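Local coordinates for crystal protein (Bacillus thuringiensis serovar dakota, PDB 2ZTB) that recognises cancer cells and, in this proteolytically activated form, probably kills them by forming beta-barrel pores in their membranes, as aerolysin-type toxins do, at residues 130-135 / 179-183; 122-128 / 140-144; 113-117 / 225-229; 11-16 / 118-122. One frame throughout, in Å; residues are numbered along the deposited sequence.

Contact 1: residues 130-135 / 179-183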
loop_
_atom_site.group_PDB
_atom_site.type_symbol
_atom_site.label_atom_id
_atom_site.label_comp_id
_atom_site.label_asym_id
_atom_site.label_seq_id
_atom_site.Cartn_x
_atom_site.Cartn_y
_atom_site.Cartn_z
ATOM N N LYS A 130 -2.787 -5.059 -9.632
ATOM C CA LYS A 130 -3.862 -6.022 -9.430
ATOM C C LYS A 130 -4.927 -5.877 -10.512
ATOM O O LYS A 130 -5.392 -4.768 -10.788
ATOM C CB LYS A 130 -4.466 -5.848 -8.025
ATOM C CG LYS A 130 -5.742 -6.633 -7.744
ATOM C CD LYS A 130 -5.476 -8.110 -7.557
ATOM C CE LYS A 130 -6.772 -8.897 -7.685
ATOM N NZ LYS A 130 -6.591 -10.307 -7.240
ATOM N N VAL A 131 -5.302 -6.992 -11.134
ATOM C CA VAL A 131 -6.441 -6.993 -12.064
ATOM C C VAL A 131 -7.729 -7.410 -11.345
ATOM O O VAL A 131 -7.867 -8.548 -10.882
ATOM C CB VAL A 131 -6.211 -7.876 -13.326
ATOM C CG1 VAL A 131 -7.459 -7.879 -14.212
ATOM C CG2 VAL A 131 -4.984 -7.404 -14.122
ATOM N N PHE A 132 -8.657 -6.469 -11.248
ATOM C CA PHE A 132 -9.946 -6.716 -10.624
ATOM C C PHE A 132 -10.985 -7.125 -11.676
ATOM O O PHE A 132 -11.017 -6.571 -12.780
ATOM C CB PHE A 132 -10.413 -5.466 -9.882
ATOM C CG PHE A 132 -9.639 -5.175 -8.615
ATOM C CD1 PHE A 132 -8.856 -4.024 -8.516
ATOM C CD2 PHE A 132 -9.707 -6.037 -7.523
ATOM C CE1 PHE A 132 -8.154 -3.724 -7.346
ATOM C CE2 PHE A 132 -9.007 -5.754 -6.346
ATOM C CZ PHE A 132 -8.229 -4.589 -6.255
ATOM N N GLU A 133 -11.827 -8.093 -11.323
ATOM C CA GLU A 133 -12.869 -8.589 -12.220
ATOM C C GLU A 133 -13.750 -7.466 -12.769
ATOM O O GLU A 133 -13.925 -7.344 -13.990
ATOM C CB GLU A 133 -13.730 -9.635 -11.515
ATOM C CG GLU A 133 -14.935 -10.087 -12.326
ATOM C CD GLU A 133 -15.772 -11.119 -11.602
ATOM O OE1 GLU A 133 -15.189 -11.906 -10.807
ATOM O OE2 GLU A 133 -17.009 -11.148 -11.836
ATOM N N ILE A 134 -14.295 -6.663 -11.863
ATOM C CA ILE A 134 -15.195 -5.572 -12.215
ATOM C C ILE A 134 -14.425 -4.288 -12.555
ATOM O O ILE A 134 -14.620 -3.703 -13.626
ATOM C CB ILE A 134 -16.263 -5.320 -11.094
ATOM C CG1 ILE A 134 -17.137 -6.572 -10.910
ATOM C CG2 ILE A 134 -17.112 -4.066 -11.399
ATOM C CD1 ILE A 134 -17.979 -6.592 -9.659
ATOM N N GLY A 135 -13.529 -3.880 -11.664
ATOM C CA GLY A 135 -12.802 -2.631 -11.827
ATOM C C GLY A 135 -11.689 -2.597 -12.859
ATOM O O GLY A 135 -11.313 -1.520 -13.315
ATOM N N ALA A 179 -19.304 -1.733 -6.628
ATOM C CA ALA A 179 -18.418 -2.813 -6.206
ATOM C C ALA A 179 -17.228 -2.233 -5.454
ATOM O O ALA A 179 -16.508 -1.379 -5.989
ATOM C CB ALA A 179 -17.935 -3.622 -7.403
ATOM N N LYS A 180 -17.052 -2.672 -4.208
ATOM C CA LYS A 180 -15.801 -2.462 -3.505
ATOM C C LYS A 180 -15.006 -3.754 -3.639
ATOM O O LYS A 180 -15.324 -4.783 -3.019
ATOM C CB LYS A 180 -16.012 -2.086 -2.030
ATOM C CG LYS A 180 -14.688 -1.996 -1.246
ATOM C CD LYS A 180 -14.830 -2.452 0.227
ATOM C CE LYS A 180 -13.487 -2.981 0.740
ATOM N NZ LYS A 180 -13.382 -3.022 2.240
ATOM N N GLU A 181 -13.992 -3.703 -4.488
ATOM C CA GLU A 181 -13.128 -4.853 -4.704
ATOM C C GLU A 181 -11.800 -4.609 -4.013
ATOM O O GLU A 181 -11.305 -3.473 -3.966
ATOM C CB GLU A 181 -12.910 -5.094 -6.188
ATOM C CG GLU A 181 -14.174 -5.476 -6.957
ATOM C CD GLU A 181 -13.904 -5.578 -8.432
ATOM O OE1 GLU A 181 -13.632 -4.530 -9.045
ATOM O OE2 GLU A 181 -13.932 -6.707 -8.976
ATOM N N SER A 182 -11.233 -5.669 -3.452
ATOM C CA SER A 182 -9.930 -5.533 -2.816
ATOM C C SER A 182 -9.131 -6.819 -2.739
ATOM O O SER A 182 -9.669 -7.916 -2.839
ATOM C CB SER A 182 -10.050 -4.890 -1.427
ATOM O OG SER A 182 -10.767 -5.740 -0.564
ATOM N N ALA A 183 -7.827 -6.642 -2.569
ATOM C CA ALA A 183 -6.914 -7.728 -2.316
ATOM C C ALA A 183 -5.923 -7.280 -1.262
ATOM O O ALA A 183 -5.378 -6.178 -1.342
ATOM C CB ALA A 183 -6.191 -8.124 -3.601
#

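Contact 2: residues 122-128 / 140-144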
loop_
_atom_site.group_PDB
_atom_site.type_symbol
_atom_site.label_atom_id
_atom_site.label_comp_id
_atom_site.label_asym_id
_atom_site.label_seq_id
_atom_site.Cartn_x
_atom_site.Cartn_y
_atom_site.Cartn_z
ATOM N N PHE A 122 11.746 2.101 4.195
ATOM C CA PHE A 122 12.118 1.991 2.784
ATOM C C PHE A 122 11.887 3.265 2.008
ATOM O O PHE A 122 10.860 3.926 2.164
ATOM C CB PHE A 122 11.370 0.856 2.113
ATOM C CG PHE A 122 11.833 -0.503 2.540
ATOM C CD1 PHE A 122 11.212 -1.163 3.585
ATOM C CD2 PHE A 122 12.893 -1.127 1.883
ATOM C CE1 PHE A 122 11.627 -2.427 3.969
ATOM C CE2 PHE A 122 13.320 -2.391 2.266
ATOM C CZ PHE A 122 12.688 -3.040 3.319
ATOM N N THR A 123 12.864 3.575 1.163
ATOM C CA THR A 123 12.904 4.765 0.335
ATOM C C THR A 123 12.391 4.457 -1.075
ATOM O O THR A 123 11.733 5.296 -1.698
ATOM C CB THR A 123 14.356 5.325 0.302
ATOM O OG1 THR A 123 14.554 6.175 1.437
ATOM C CG2 THR A 123 14.662 6.113 -0.969
ATOM N N SER A 124 12.673 3.251 -1.565
ATOM C CA SER A 124 12.266 2.891 -2.926
ATOM C C SER A 124 10.793 2.547 -3.043
ATOM O O SER A 124 10.227 1.866 -2.194
ATOM C CB SER A 124 13.147 1.791 -3.536
ATOM O OG SER A 124 13.798 1.001 -2.568
ATOM N N LYS A 125 10.177 3.040 -4.108
ATOM C CA LYS A 125 8.755 2.836 -4.330
ATOM C C LYS A 125 8.464 1.356 -4.533
ATOM O O LYS A 125 9.281 0.621 -5.088
ATOM C CB LYS A 125 8.292 3.643 -5.538
ATOM C CG LYS A 125 8.575 5.138 -5.450
ATOM C CD LYS A 125 7.581 5.885 -4.568
ATOM C CE LYS A 125 7.889 7.375 -4.603
ATOM N NZ LYS A 125 6.722 8.217 -4.236
ATOM N N LEU A 126 7.305 0.924 -4.056
ATOM C CA LEU A 126 6.862 -0.442 -4.242
ATOM C C LEU A 126 5.838 -0.498 -5.384
ATOM O O LEU A 126 4.880 0.283 -5.414
ATOM C CB LEU A 126 6.256 -0.964 -2.941
ATOM C CG LEU A 126 5.630 -2.357 -2.935
ATOM C CD1 LEU A 126 6.703 -3.417 -2.972
ATOM C CD2 LEU A 126 4.724 -2.534 -1.715
ATOM N N SER A 127 6.049 -1.416 -6.319
ATOM C CA SER A 127 5.114 -1.619 -7.419
ATOM C C SER A 127 4.002 -2.582 -7.019
ATOM O O SER A 127 4.260 -3.724 -6.607
ATOM C CB SER A 127 5.834 -2.102 -8.671
ATOM O OG SER A 127 6.764 -1.129 -9.114
ATOM N N ILE A 128 2.772 -2.084 -7.121
ATOM C CA ILE A 128 1.569 -2.852 -6.828
ATOM C C ILE A 128 0.689 -2.871 -8.087
ATOM O O ILE A 128 0.344 -1.821 -8.650
ATOM C CB ILE A 128 0.800 -2.289 -5.572
ATOM C CG1 ILE A 128 1.635 -2.459 -4.286
ATOM C CG2 ILE A 128 -0.575 -2.933 -5.404
ATOM C CD1 ILE A 128 2.010 -3.928 -3.939
ATOM N N PHE A 140 0.138 0.866 -8.996
ATOM C CA PHE A 140 0.665 1.905 -8.121
ATOM C C PHE A 140 2.186 1.760 -7.984
ATOM O O PHE A 140 2.718 0.646 -7.955
ATOM C CB PHE A 140 0.044 1.792 -6.722
ATOM C CG PHE A 140 -1.405 2.239 -6.630
ATOM C CD1 PHE A 140 -2.434 1.309 -6.644
ATOM C CD2 PHE A 140 -1.728 3.585 -6.485
ATOM C CE1 PHE A 140 -3.756 1.721 -6.561
ATOM C CE2 PHE A 140 -3.041 4.000 -6.384
ATOM C CZ PHE A 140 -4.055 3.071 -6.423
ATOM N N SER A 141 2.875 2.893 -7.911
ATOM C CA SER A 141 4.270 2.945 -7.460
ATOM C C SER A 141 4.247 3.719 -6.136
ATOM O O SER A 141 4.097 4.949 -6.119
ATOM C CB SER A 141 5.163 3.622 -8.510
ATOM O OG SER A 141 6.531 3.279 -8.312
ATOM N N THR A 142 4.350 2.998 -5.022
ATOM C CA THR A 142 3.980 3.584 -3.738
ATOM C C THR A 142 5.070 3.531 -2.665
ATOM O O THR A 142 5.820 2.553 -2.574
ATOM C CB THR A 142 2.640 2.986 -3.230
ATOM O OG1 THR A 142 2.095 3.820 -2.205
ATOM C CG2 THR A 142 2.816 1.564 -2.718
ATOM N N THR A 143 5.157 4.589 -1.859
ATOM C CA THR A 143 6.024 4.595 -0.686
ATOM C C THR A 143 5.412 3.699 0.394
ATOM O O THR A 143 4.268 3.894 0.814
ATOM C CB THR A 143 6.242 6.020 -0.132
ATOM O OG1 THR A 143 6.799 6.852 -1.149
ATOM C CG2 THR A 143 7.188 6.008 1.079
ATOM N N ILE A 144 6.182 2.706 0.817
ATOM C CA ILE A 144 5.770 1.783 1.865
ATOM C C ILE A 144 5.441 2.552 3.144
ATOM O O ILE A 144 6.206 3.432 3.563
ATOM C CB ILE A 144 6.847 0.714 2.105
ATOM C CG1 ILE A 144 7.118 -0.034 0.787
ATOM C CG2 ILE A 144 6.435 -0.239 3.222
ATOM C CD1 ILE A 144 8.370 -0.958 0.809
HETATM O O HOH W 1 8.922 2.873 0.084
HETATM O O HOH W 2 8.846 3.591 3.985
HETATM O O HOH W 3 9.849 6.887 -1.170
HETATM O O HOH W 4 3.635 7.503 -5.375
HETATM O O HOH W 5 7.972 1.157 -8.154
#

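Contact 3: residues 113-117 / 225-229. With EDO (1,2-ethanediol), chain H.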
loop_
_atom_site.group_PDB
_atom_site.type_symbol
_atom_site.label_atom_id
_atom_site.label_comp_id
_atom_site.label_asym_id
_atom_site.label_seq_id
_atom_site.Cartn_x
_atom_site.Cartn_y
_atom_site.Cartn_z
ATOM N N THR A 113 -2.636 0.983 0.166
ATOM C CA THR A 113 -2.104 1.233 1.515
ATOM C C THR A 113 -1.098 0.120 1.837
ATOM O O THR A 113 -1.250 -1.029 1.399
ATOM C CB THR A 113 -3.236 1.369 2.584
ATOM O OG1 THR A 113 -2.716 1.916 3.805
ATOM C CG2 THR A 113 -3.932 0.037 2.860
ATOM N N SER A 114 -0.041 0.470 2.560
ATOM C CA SER A 114 0.982 -0.517 2.934
ATOM C C SER A 114 1.613 -0.126 4.236
ATOM O O SER A 114 1.483 1.002 4.679
ATOM C CB SER A 114 2.076 -0.696 1.873
ATOM O OG SER A 114 2.672 0.537 1.518
ATOM N N SER A 115 2.290 -1.094 4.840
ATOM C CA SER A 115 2.977 -0.903 6.092
ATOM C C SER A 115 3.923 -2.088 6.281
ATOM O O SER A 115 3.937 -3.034 5.479
ATOM C CB SER A 115 1.970 -0.838 7.233
ATOM O OG SER A 115 1.253 -2.061 7.288
ATOM N N THR A 116 4.723 -2.021 7.333
ATOM C CA THR A 116 5.502 -3.175 7.774
ATOM C C THR A 116 5.149 -3.372 9.225
ATOM O O THR A 116 4.703 -2.436 9.898
ATOM C CB THR A 116 7.029 -3.012 7.583
ATOM O OG1 THR A 116 7.497 -1.962 8.429
ATOM C CG2 THR A 116 7.380 -2.711 6.114
ATOM N N THR A 117 5.283 -4.602 9.691
ATOM C CA THR A 117 4.851 -4.944 11.036
ATOM C C THR A 117 5.681 -4.264 12.134
ATOM O O THR A 117 5.211 -4.152 13.255
ATOM C CB THR A 117 4.816 -6.486 11.231
ATOM O OG1 THR A 117 6.080 -7.065 10.847
ATOM C CG2 THR A 117 3.672 -7.091 10.389
ATOM N N THR A 225 7.977 -8.191 7.860
ATOM C CA THR A 225 6.855 -8.408 6.940
ATOM C C THR A 225 6.270 -7.092 6.431
ATOM O O THR A 225 6.019 -6.164 7.199
ATOM C CB THR A 225 5.736 -9.249 7.609
ATOM O OG1 THR A 225 6.306 -10.419 8.200
ATOM C CG2 THR A 225 4.667 -9.682 6.596
ATOM N N LEU A 226 6.074 -7.028 5.120
ATOM C CA LEU A 226 5.334 -5.947 4.494
ATOM C C LEU A 226 3.891 -6.413 4.330
ATOM O O LEU A 226 3.649 -7.580 4.066
ATOM C CB LEU A 226 5.965 -5.565 3.156
ATOM C CG LEU A 226 5.284 -4.476 2.300
ATOM C CD1 LEU A 226 6.351 -3.675 1.574
ATOM C CD2 LEU A 226 4.330 -5.081 1.298
ATOM N N ARG A 227 2.939 -5.510 4.547
ATOM C CA ARG A 227 1.515 -5.799 4.350
ATOM C C ARG A 227 0.825 -4.605 3.733
ATOM O O ARG A 227 1.307 -3.476 3.818
ATOM C CB ARG A 227 0.814 -6.155 5.667
ATOM C CG ARG A 227 1.302 -7.456 6.264
ATOM C CD ARG A 227 0.487 -7.900 7.441
ATOM N NE ARG A 227 1.043 -9.137 7.994
ATOM C CZ ARG A 227 0.600 -10.364 7.707
ATOM N NH1 ARG A 227 -0.430 -10.537 6.872
ATOM N NH2 ARG A 227 1.185 -11.424 8.268
ATOM N N GLY A 228 -0.303 -4.860 3.096
ATOM C CA GLY A 228 -1.117 -3.776 2.593
ATOM C C GLY A 228 -2.365 -4.304 1.950
ATOM O O GLY A 228 -2.639 -5.504 2.006
ATOM N N THR A 229 -3.109 -3.380 1.350
ATOM C CA THR A 229 -4.353 -3.657 0.648
ATOM C C THR A 229 -4.451 -2.779 -0.594
ATOM O O THR A 229 -4.062 -1.611 -0.589
ATOM C CB THR A 229 -5.573 -3.401 1.560
ATOM O OG1 THR A 229 -5.400 -4.124 2.780
ATOM C CG2 THR A 229 -6.889 -3.865 0.884
HETATM C C1 EDO H . 5.235 1.076 8.415
HETATM O O1 EDO H . 6.437 1.255 7.627
HETATM C C2 EDO H . 5.492 0.974 9.933
HETATM O O2 EDO H . 5.594 2.214 10.699
HETATM O O HOH W 6 -1.078 -1.986 5.815
HETATM O O HOH W 7 8.345 -6.079 9.857
#

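Contact 4: residues 11-16 / 118-122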
loop_
_atom_site.group_PDB
_atom_site.type_symbol
_atom_site.label_atom_id
_atom_site.label_comp_id
_atom_site.label_asym_id
_atom_site.label_seq_id
_atom_site.Cartn_x
_atom_site.Cartn_y
_atom_site.Cartn_z
ATOM N N ASN A 11 18.636 3.830 12.443
ATOM C CA ASN A 11 17.332 4.246 12.957
ATOM C C ASN A 11 16.212 3.259 12.636
ATOM O O ASN A 11 15.053 3.488 12.967
ATOM C CB ASN A 11 16.987 5.705 12.573
ATOM C CG ASN A 11 16.658 5.908 11.069
ATOM O OD1 ASN A 11 16.181 6.979 10.698
ATOM N ND2 ASN A 11 16.903 4.911 10.226
ATOM N N GLU A 12 16.593 2.146 12.019
ATOM C CA GLU A 12 15.685 1.052 11.660
ATOM C C GLU A 12 15.958 -0.224 12.452
ATOM O O GLU A 12 15.276 -1.227 12.243
ATOM C CB GLU A 12 15.899 0.660 10.205
ATOM C CG GLU A 12 15.394 1.624 9.207
ATOM C CD GLU A 12 15.634 1.104 7.816
ATOM O OE1 GLU A 12 14.643 0.669 7.199
ATOM O OE2 GLU A 12 16.806 1.093 7.371
ATOM N N LEU A 13 16.975 -0.207 13.309
ATOM C CA LEU A 13 17.326 -1.372 14.134
ATOM C C LEU A 13 16.163 -1.875 14.982
ATOM O O LEU A 13 15.997 -3.078 15.151
ATOM C CB LEU A 13 18.570 -1.072 14.974
ATOM C CG LEU A 13 19.880 -1.662 14.400
ATOM C CD1 LEU A 13 20.030 -1.576 12.881
ATOM C CD2 LEU A 13 21.135 -1.150 15.116
ATOM N N SER A 14 15.333 -0.954 15.468
ATOM C CA SER A 14 14.088 -1.294 16.172
ATOM C C SER A 14 13.142 -2.151 15.336
ATOM O O SER A 14 12.354 -2.927 15.891
ATOM C CB SER A 14 13.373 -0.027 16.617
ATOM O OG SER A 14 13.027 0.758 15.487
ATOM N N ALA A 15 13.239 -2.017 14.008
ATOM C CA ALA A 15 12.464 -2.823 13.063
ATOM C C ALA A 15 12.919 -4.274 13.063
ATOM O O ALA A 15 12.172 -5.160 12.665
ATOM C CB ALA A 15 12.521 -2.221 11.619
ATOM N N LEU A 16 14.162 -4.508 13.490
ATOM C CA LEU A 16 14.688 -5.855 13.731
ATOM C C LEU A 16 14.723 -6.154 15.247
ATOM O O LEU A 16 15.549 -6.958 15.739
ATOM C CB LEU A 16 16.079 -5.993 13.126
ATOM C CG LEU A 16 16.333 -6.062 11.596
ATOM C CD1 LEU A 16 15.259 -6.842 10.844
ATOM C CD2 LEU A 16 16.529 -4.694 10.994
ATOM N N THR A 118 6.888 -3.794 11.806
ATOM C CA THR A 118 7.830 -3.272 12.816
ATOM C C THR A 118 8.451 -1.894 12.495
ATOM O O THR A 118 9.275 -1.373 13.263
ATOM C CB THR A 118 8.985 -4.286 13.079
ATOM O OG1 THR A 118 9.625 -4.581 11.844
ATOM C CG2 THR A 118 8.480 -5.585 13.703
ATOM N N GLY A 119 8.100 -1.338 11.335
ATOM C CA GLY A 119 8.456 0.044 10.992
ATOM C C GLY A 119 9.766 0.255 10.259
ATOM O O GLY A 119 10.518 1.167 10.577
ATOM N N PHE A 120 10.047 -0.604 9.296
ATOM C CA PHE A 120 11.112 -0.362 8.345
ATOM C C PHE A 120 10.909 0.961 7.618
ATOM O O PHE A 120 9.778 1.441 7.490
ATOM C CB PHE A 120 11.193 -1.508 7.339
ATOM C CG PHE A 120 11.756 -2.776 7.915
ATOM C CD1 PHE A 120 10.912 -3.757 8.421
ATOM C CD2 PHE A 120 13.135 -2.970 7.976
ATOM C CE1 PHE A 120 11.443 -4.938 8.968
ATOM C CE2 PHE A 120 13.679 -4.141 8.523
ATOM C CZ PHE A 120 12.832 -5.129 9.011
ATOM N N LYS A 121 12.008 1.567 7.181
ATOM C CA LYS A 121 11.945 2.851 6.490
ATOM C C LYS A 121 12.519 2.700 5.087
ATOM O O LYS A 121 13.643 3.090 4.832
ATOM C CB LYS A 121 12.703 3.932 7.280
ATOM C CG LYS A 121 12.271 4.069 8.738
ATOM C CD LYS A 121 13.018 5.190 9.450
ATOM C CE LYS A 121 12.507 5.379 10.866
ATOM N NZ LYS A 121 12.785 4.161 11.695
ATOM N N PHE A 122 11.746 2.101 4.195
ATOM C CA PHE A 122 12.118 1.991 2.784
ATOM C C PHE A 122 11.887 3.265 2.008
ATOM O O PHE A 122 10.860 3.926 2.164
ATOM C CB PHE A 122 11.370 0.856 2.113
ATOM C CG PHE A 122 11.833 -0.503 2.540
ATOM C CD1 PHE A 122 11.212 -1.163 3.585
ATOM C CD2 PHE A 122 12.893 -1.127 1.883
ATOM C CE1 PHE A 122 11.627 -2.427 3.969
ATOM C CE2 PHE A 122 13.320 -2.391 2.266
ATOM C CZ PHE A 122 12.688 -3.040 3.319
HETATM O O HOH W 8 10.822 0.631 14.088
#

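Contact 1: residues 130-135 / 179-183
F132 faces E181 across a gap too wide for strand pairing: the axes of strand segments 130-132 and 179-183 come no closer than 8.4 Å and run roughly antiparallel at 149°. Side chains fill the gap, above all that of E181. With CG anti to its own carbonyl carbon (chi1 -65°) and the chain extended beyond it, the glutamate reaches past the F132 ring, the two side chains sliding by each other in opposite directions with ring and carboxylate planes inclined. Its CB lies 3.6 Å from F132 CD2.

Each carboxylate oxygen takes one backbone N-H of the turn after F132. I134 N donates to E181 OE2 at 2.9 Å in a nearly straight bond, and G135 N donates to E181 OE1 at 2.7 Å on the syn lone pair. Two bonds to two oxygens fix the rotation of this buried carboxylate, and the donors would be expected to favour its ionised form. The turn belongs to the tip of the short amphipathic hairpin 126-132/136-142, probably the membrane-inserting hairpin of aerolysin-type toxins, so E181 ties that tip to a long strand of the body.

I134 CB sits against the carboxylate, 3.4 Å from E181 OE1, and I134 CD1 makes the apolar contact, 3.7 Å from A179 CB. At the other end K130 passes its CG over one face of the F132 ring, offset toward the rim, and its CD meets A183 CB at 4.0 Å, while its NZ is bonded to N72. Beyond the pair, N232 on strand 223-247 touches F132, and T75 on strand 61-90 touches E181.

Contact 2: residues 122-128 / 140-144
I144 turns its CG1 anti to the carbonyl carbon (chi1 -57°) and runs on extended, which carries CD1 to within 3.7 Å of F122 CB, oblique to the phenylalanine ring, and sets CG1 3.9 Å from L126 CB. K125 starts out the same way but bends at chi2 (-79°), which folds its chain across T143 on the outer side.

These contacts extend a two-stranded antiparallel hairpin, 126-132 with 136-142. Its register is set by two hydrogen-bonded pairs, L126 with T142 and I128 with F140, around the non-hydrogen-bonded pair S127 with S141. L126 N donates to T142 O at 2.7 Å and I128 N to F140 O at 2.9 Å, both nearly straight.

The faces differ sharply. L126, I128, F140 and T142 point to one side, where V68 of strand 61-90 and V112 of strand 96-116 meet them; T142 OG1 is bonded to E148 there. S127 and S141 point to the other side, and a water joins their hydroxyls. Where the two chains part, before L126 and after T142, water replaces direct pairing: one molecule donates to F122 O and S124 O and accepts from I144 N, and another donates to both F122 O and I144 O. On the outer side K125 NZ makes a weak hydrogen bond to T143 OG1, 3.4 Å from K125 NZ to T143 OG1. K125 CD packs 3.6 Å from T143 OG1.

Contact 3: residues 113-117 / 225-229
S115 and R227 exchange both backbone bonds, S115 N to R227 O and R227 N to S115 O, each 2.8 Å long. Two residues along, T113 and T229 form the next hydrogen-bonded pair, T113 N reaching T229 O at 3.1 Å. T117 N continues the pattern past the end of strand 113-116 with a bond to T225 O at 3.0 Å. Between these lie the non-hydrogen-bonded pairs S114 with G228 and T116 with L226. The S114 and G228 CA atoms approach to 3.9 Å, and S114 CA makes a CA-H...O contact to R227 O at 3.1 Å.

The strands belong to the long antiparallel sheet that runs along this elongated toxin, a build shared with the aerolysin family; these short segments run antiparallel at 160°. Side chains add small contacts, mainly threonine methyls against their neighbours, with waters as the polar links. T117 CG2, anti to the carbonyl carbon and beside the backbone N, reaches the edge of the R227 guanidinium, 4.1 Å from R227 NE. A water accepts from T225 N and bonds to T117 OG1.

Further out, each strand is held from its far edge: S114 pairs with T146 through the backbone, while L226 and G228 pair with A187 and F185 of strand 168-199. The hydroxyls of T113 and T229 are bonded to S147 and D184. T116 OG1 makes a weak bond to a 1,2-ethanediol, probably from the crystallisation liquor, and further weak ones to G119 N and F120 N.

Contact 4: residues 11-16 / 118-122
The F120 ring carries the CB of A15 over one face, 3.6 Å from the ring centroid and only 4° off the normal, a well-centred CH-pi contact. Its edge meets two other residues: L16 CD1, 3.5 Å from F120 CZ, with the leucine crossing the ring at about a right angle, and E12 OE1, 4.0 Å from F120 CD2. The second flat group is the E12 carboxylate. K121 N donates to E12 OE1 at 2.8 Å, reaching it on the anti side and 26° out of the carboxylate plane, while E12 OE2 forms a salt bridge with K63 and accepts from M9 N.

Both segments lie between regular elements. Residues 11-15 belong to a 3-10 turn that precedes helix 20-31. Residues 118-122 lie in the link from strand 96-116 to the hairpin 126-132/136-142. Two side chains of the link grip carbonyls of the turn. T118 OG1 donates to A15 O at 2.7 Å in the carbonyl plane, on a lone pair. K121 stays extended until chi4 (64°), where a bend drops NZ onto N11 O at 2.7 Å, from above the carbonyl plane; on the way its CD passes 3.8 Å from N11 OD1. A water spans S14 OG and T118 O.

I189 and K63 also touch F120. With a carboxylate taking one backbone N-H from the link, and a lysine and a threonine returning bonds to the turn's carbonyls, bonds run both ways between link and turn around the F120 contact, which probably limits the movement of the segment leading into the hairpin.

How the contacts relate
Contacts 1 and 2 both use strand 126-132, one at the hairpin's turn and the other at its base, their centres 20 Å apart. Contact 4 holds the link before that base and shares F122 with contact 2. Contact 3 joins two body strands at the surface and is almost wholly backbone bonding, whereas the other three are partly buried. Hairpin pairing dominates contact 2; in contacts 1 and 4 charged or polar side chains seek backbone groups across non-paired segments. L226 of contact 3 backs the hairpin base, its CD1 3.5 Å from I144 CD1 and also against L126 CD2. Separately, T229 CG2 packs on A183 O of contact 1, between neighbouring body strands.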